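Local atomic coordinates of putative endonuclease/exonuclease/phosphatase family protein (Bacteroides thetaiotaomicron, PDB entry 3MPR), a protein that probably acts as a metal-dependent nuclease of the endonuclease/exonuclease/phosphatase family, cleaving nucleic acids. Residues N13-N18 / P277-P282; T176-V181 / S225-I230. All blocks are in the same frame, centred on the assembly; numbering follows the deposited sequence.

Contact 1. Residues N13-N18 / P277-P282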
# COMPACT_ATOMS: atom_id res chain seq x y z
N ASN A 13 9.92 1.86 -12.40
CA ASN A 13 10.10 2.35 -13.76
C ASN A 13 8.91 3.25 -14.11
O ASN A 13 7.78 2.79 -14.22
CB ASN A 13 10.20 1.18 -14.73
CG ASN A 13 10.37 1.64 -16.17
OD1 ASN A 13 9.87 2.68 -16.57
ND2 ASN A 13 11.10 0.85 -16.95
N LEU A 14 9.18 4.55 -14.28
CA LEU A 14 8.12 5.54 -14.40
C LEU A 14 7.62 5.72 -15.84
O LEU A 14 6.66 6.45 -16.09
CB LEU A 14 8.57 6.89 -13.81
CG LEU A 14 9.06 6.85 -12.35
CD1 LEU A 14 9.10 8.25 -11.77
CD2 LEU A 14 8.19 5.94 -11.50
N ARG A 15 8.29 5.04 -16.77
CA ARG A 15 7.93 5.08 -18.19
C ARG A 15 8.24 6.43 -18.86
O ARG A 15 7.70 7.47 -18.48
CB ARG A 15 6.46 4.69 -18.40
CG ARG A 15 6.03 4.62 -19.86
CD ARG A 15 6.89 3.63 -20.63
NE ARG A 15 6.44 3.42 -22.00
CZ ARG A 15 7.21 2.87 -22.94
NH1 ARG A 15 8.45 2.50 -22.64
NH2 ARG A 15 6.74 2.71 -24.17
N ASN A 16 9.12 6.40 -19.85
CA ASN A 16 9.50 7.64 -20.52
C ASN A 16 8.28 8.33 -21.13
O ASN A 16 7.36 7.68 -21.63
CB ASN A 16 10.56 7.37 -21.58
CG ASN A 16 10.00 6.69 -22.80
OD1 ASN A 16 10.09 5.47 -22.95
ND2 ASN A 16 9.40 7.47 -23.68
N ALA A 17 8.28 9.66 -21.07
CA ALA A 17 7.19 10.43 -21.64
C ALA A 17 7.27 10.43 -23.16
O ALA A 17 8.28 10.84 -23.73
CB ALA A 17 7.19 11.84 -21.10
N ASN A 18 6.22 9.93 -23.81
CA ASN A 18 6.16 9.87 -25.28
C ASN A 18 4.73 10.03 -25.81
O ASN A 18 3.76 9.84 -25.07
CB ASN A 18 6.75 8.56 -25.80
CG ASN A 18 5.95 7.35 -25.37
OD1 ASN A 18 4.99 6.96 -26.03
ND2 ASN A 18 6.35 6.74 -24.25
N PRO A 277 -0.55 3.49 -13.06
CA PRO A 277 0.23 4.73 -12.98
C PRO A 277 1.50 4.66 -13.84
O PRO A 277 1.94 5.69 -14.34
CB PRO A 277 0.58 4.83 -11.50
CG PRO A 277 -0.56 4.11 -10.81
CD PRO A 277 -0.88 2.96 -11.73
N SER A 278 2.08 3.48 -14.00
CA SER A 278 3.13 3.28 -14.99
C SER A 278 2.96 1.91 -15.62
O SER A 278 2.09 1.16 -15.22
CB SER A 278 4.53 3.40 -14.37
OG SER A 278 5.51 3.19 -15.37
N ASP A 279 3.78 1.58 -16.62
CA ASP A 279 3.66 0.25 -17.21
C ASP A 279 4.44 -0.82 -16.44
O ASP A 279 4.46 -1.99 -16.83
CB ASP A 279 3.95 0.25 -18.72
CG ASP A 279 5.40 0.52 -19.05
OD1 ASP A 279 6.12 1.07 -18.19
OD2 ASP A 279 5.81 0.19 -20.18
N HIS A 280 5.04 -0.41 -15.32
CA HIS A 280 5.47 -1.39 -14.31
C HIS A 280 4.70 -1.11 -13.02
O HIS A 280 4.14 -0.02 -12.83
CB HIS A 280 6.96 -1.26 -14.01
CG HIS A 280 7.86 -1.60 -15.16
ND1 HIS A 280 7.85 -0.90 -16.35
CD2 HIS A 280 8.82 -2.54 -15.28
CE1 HIS A 280 8.76 -1.41 -17.16
NE2 HIS A 280 9.37 -2.40 -16.53
N PHE A 281 4.71 -2.07 -12.11
CA PHE A 281 4.30 -1.81 -10.73
C PHE A 281 5.54 -1.48 -9.91
O PHE A 281 6.58 -2.07 -10.14
CB PHE A 281 3.63 -3.04 -10.13
CG PHE A 281 2.35 -3.42 -10.81
CD1 PHE A 281 1.32 -2.50 -10.93
CD2 PHE A 281 2.17 -4.69 -11.33
CE1 PHE A 281 0.14 -2.84 -11.56
CE2 PHE A 281 0.98 -5.03 -11.96
CZ PHE A 281 -0.03 -4.10 -12.08
N PRO A 282 5.41 -0.56 -8.93
CA PRO A 282 6.55 -0.34 -8.03
C PRO A 282 6.80 -1.56 -7.15
O PRO A 282 5.88 -2.26 -6.76
CB PRO A 282 6.08 0.83 -7.16
CG PRO A 282 4.62 0.84 -7.24
CD PRO A 282 4.25 0.27 -8.60
O HOH W 1 8.97 -0.78 -11.46
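The amide of Asn-13 lies over one face of the His-280 imidazole, the two planes only 13° apart, and Asn-13 CB makes a CH-pi contact 3.6 Å from the ring centroid. With CG extended opposite the backbone N (chi1 180°), the amide runs on across the ring and brings Asn-13 ND2 to 3.3 Å from His-280 CE1. Both ends of this amide are gripped: OD1 accepts from Arg-15 N at 2.8 Å, closing an Asx turn, and ND2 is bonded to Glu-51. Beside the stack, Ser-278 OG donates to Asn-13 O over a short 2.6 Å. Ser-278, Asp-279 and His-280 spell the Ser-Asp-His signature of the DNase I-like fold, here laid against the end of strand 5-13, next to Glu-51 of the magnesium site. At the backbone N of Asn-13 a water bridges the segments, accepting from that N and donating to Phe-281 O. As modelled, His-280 ND1 donates to Asp-279 OD1 (3.2 Å), which lies in the ring plane but is met from above the carboxylate plane.

Packing slackens toward the partly exposed Arg-15. Its chain bends at chi2 (58°) and lays CD 3.6 Å from Asp-279 OD1, leaving the guanidinium with a face toward OD2. Arg-15 NE and Asp-279 OD2 are 3.8 Å apart, a long salt bridge of charge alone; the stronger partner of the guanidinium is Asp-21, which bridges NE, and Glu-51 bridges NH1.

Contact 2. Residues T176-V181 / S225-I230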
# COMPACT_ATOMS: atom_id res chain seq x y z
N THR A 176 18.66 -1.35 -7.09
CA THR A 176 17.32 -1.39 -7.69
C THR A 176 17.46 -1.28 -9.20
O THR A 176 18.52 -0.93 -9.70
CB THR A 176 16.44 -0.20 -7.23
OG1 THR A 176 17.06 1.04 -7.61
CG2 THR A 176 16.26 -0.21 -5.71
N GLY A 177 16.38 -1.53 -9.93
CA GLY A 177 16.45 -1.28 -11.36
C GLY A 177 15.42 -2.04 -12.16
O GLY A 177 14.69 -2.86 -11.62
N ASP A 178 15.37 -1.72 -13.44
CA ASP A 178 14.63 -2.50 -14.42
C ASP A 178 15.68 -3.37 -15.11
O ASP A 178 16.55 -2.86 -15.83
CB ASP A 178 13.94 -1.58 -15.42
CG ASP A 178 13.19 -2.33 -16.53
OD1 ASP A 178 13.42 -3.54 -16.71
OD2 ASP A 178 12.39 -1.69 -17.24
N PHE A 179 15.61 -4.67 -14.87
CA PHE A 179 16.62 -5.60 -15.38
C PHE A 179 16.22 -6.25 -16.70
O PHE A 179 16.96 -7.07 -17.25
CB PHE A 179 16.99 -6.62 -14.30
CG PHE A 179 17.64 -6.00 -13.10
CD1 PHE A 179 16.88 -5.36 -12.13
CD2 PHE A 179 19.02 -6.00 -12.97
CE1 PHE A 179 17.48 -4.76 -11.03
CE2 PHE A 179 19.64 -5.40 -11.88
CZ PHE A 179 18.87 -4.78 -10.91
N ASN A 180 15.05 -5.85 -17.20
CA ASN A 180 14.56 -6.19 -18.55
C ASN A 180 14.19 -7.65 -18.75
O ASN A 180 13.22 -7.94 -19.45
CB ASN A 180 15.52 -5.70 -19.65
CG ASN A 180 14.95 -4.51 -20.43
OD1 ASN A 180 15.66 -3.56 -20.79
ND2 ASN A 180 13.64 -4.56 -20.70
N VAL A 181 14.93 -8.58 -18.14
CA VAL A 181 14.55 -9.99 -18.22
C VAL A 181 14.31 -10.56 -16.83
O VAL A 181 14.79 -10.03 -15.84
CB VAL A 181 15.63 -10.84 -18.89
CG1 VAL A 181 15.90 -10.33 -20.31
CG2 VAL A 181 16.90 -10.85 -18.04
N SER A 225 6.69 -13.46 -13.83
CA SER A 225 8.00 -12.88 -14.15
C SER A 225 8.22 -11.62 -13.32
O SER A 225 7.33 -10.78 -13.22
CB SER A 225 8.10 -12.51 -15.64
OG SER A 225 8.19 -13.68 -16.45
N ARG A 226 9.40 -11.48 -12.74
CA ARG A 226 9.81 -10.25 -12.09
C ARG A 226 11.01 -9.71 -12.87
O ARG A 226 12.02 -10.41 -13.05
CB ARG A 226 10.20 -10.52 -10.62
CG ARG A 226 9.16 -11.37 -9.85
CD ARG A 226 9.50 -11.52 -8.38
NE ARG A 226 10.86 -12.02 -8.15
CZ ARG A 226 11.22 -13.30 -8.21
NH1 ARG A 226 10.32 -14.24 -8.47
NH2 ARG A 226 12.48 -13.63 -7.98
N ILE A 227 10.89 -8.50 -13.41
CA ILE A 227 12.02 -7.91 -14.13
C ILE A 227 12.56 -6.67 -13.41
O ILE A 227 13.63 -6.15 -13.75
CB ILE A 227 11.67 -7.62 -15.61
CG1 ILE A 227 10.61 -6.52 -15.73
CG2 ILE A 227 11.23 -8.91 -16.31
CD1 ILE A 227 10.33 -6.12 -17.18
N ASP A 228 11.81 -6.21 -12.41
CA ASP A 228 12.27 -5.12 -11.56
C ASP A 228 12.60 -5.76 -10.23
O ASP A 228 11.76 -6.43 -9.64
CB ASP A 228 11.15 -4.09 -11.40
CG ASP A 228 10.66 -3.56 -12.73
OD1 ASP A 228 9.63 -4.05 -13.25
OD2 ASP A 228 11.36 -2.68 -13.28
N HIS A 229 13.83 -5.55 -9.75
CA HIS A 229 14.28 -6.21 -8.54
C HIS A 229 14.87 -5.20 -7.57
O HIS A 229 15.31 -4.11 -7.97
CB HIS A 229 15.40 -7.22 -8.84
CG HIS A 229 15.04 -8.25 -9.86
ND1 HIS A 229 14.08 -9.22 -9.63
CD2 HIS A 229 15.52 -8.48 -11.10
CE1 HIS A 229 13.99 -10.00 -10.70
NE2 HIS A 229 14.85 -9.57 -11.60
N ILE A 230 14.89 -5.59 -6.31
CA ILE A 230 15.71 -4.90 -5.32
C ILE A 230 16.64 -5.94 -4.70
O ILE A 230 16.18 -6.84 -4.01
CB ILE A 230 14.85 -4.21 -4.25
CG1 ILE A 230 13.94 -3.16 -4.92
CG2 ILE A 230 15.73 -3.55 -3.19
CD1 ILE A 230 13.09 -2.34 -3.94
O HOH W 2 16.38 -10.56 -13.68
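Strands 176-178 and 228-230 run antiparallel, their axes 5.1 Å apart at closest and 170° between their directions, with Asp-178 facing Asp-228 in a non-hydrogen-bonded pair. They are neighbours in one of the two large sheets of the DNase I-like fold, and 177-180 carries a Gly-Asp-Phe-Asn sequence familiar in this family. The two bonds between Gly-177 and His-229 are weak, whereas Phe-179 N meets Ile-227 O at 2.7 Å, nearly straight onto the carbonyl, where the strand gives way to a turn. Gly-177 adopts backbone angles that would jam any CB against the preceding carbonyl.

Asp-178 turns CG opposite its backbone N (chi1 177°), which lets OD1 reach forward and accept from Asn-180 N at 2.9 Å in an Asx turn. The Asp-228 carboxylate crosses at a slant, its OD2 4.1 Å from Asp-178 OD1, a pair of like charges. Thr-213 bonds OD1 of Asp-228. Replacing Asp-178 by an alanine here would probably leave Asn-180 N without its acceptor, letting the turn loosen, and would probably cost the Asn-13 amide one of its two carboxylate partners.

His-229 points to the opposite face of the sheet from the two aspartates, and its CD2 comes 3.6 Å from Phe-179 CD1, the rings meeting obliquely. Ile-227 wedges its CG2 branch against the turn, 3.5 Å from Val-181 C. A water donates to Val-181 O and sits 2.8 Å from His-229 NE2.

In the fold
The centres of contacts 1 and 2 lie about 13 Å apart, yet their side chains touch directly. One probable bond between them runs from Asn-13 ND2 to Asp-178 OD2, at 2.9 Å, so the amide stacked on the imidazole in contact 1 also meets the carboxylate of contact 2. His-280 NE2 packs 3.2 Å from the same Asp-178 OD2 and 3.9 Å from Ile-227 CD1. Both contacts border the magnesium site: the side chain of Glu-51, a magnesium ligand of this protein, is about 3 Å from that of Asn-13 and about 5 Å from that of Asp-178, although this chain holds no bound magnesium.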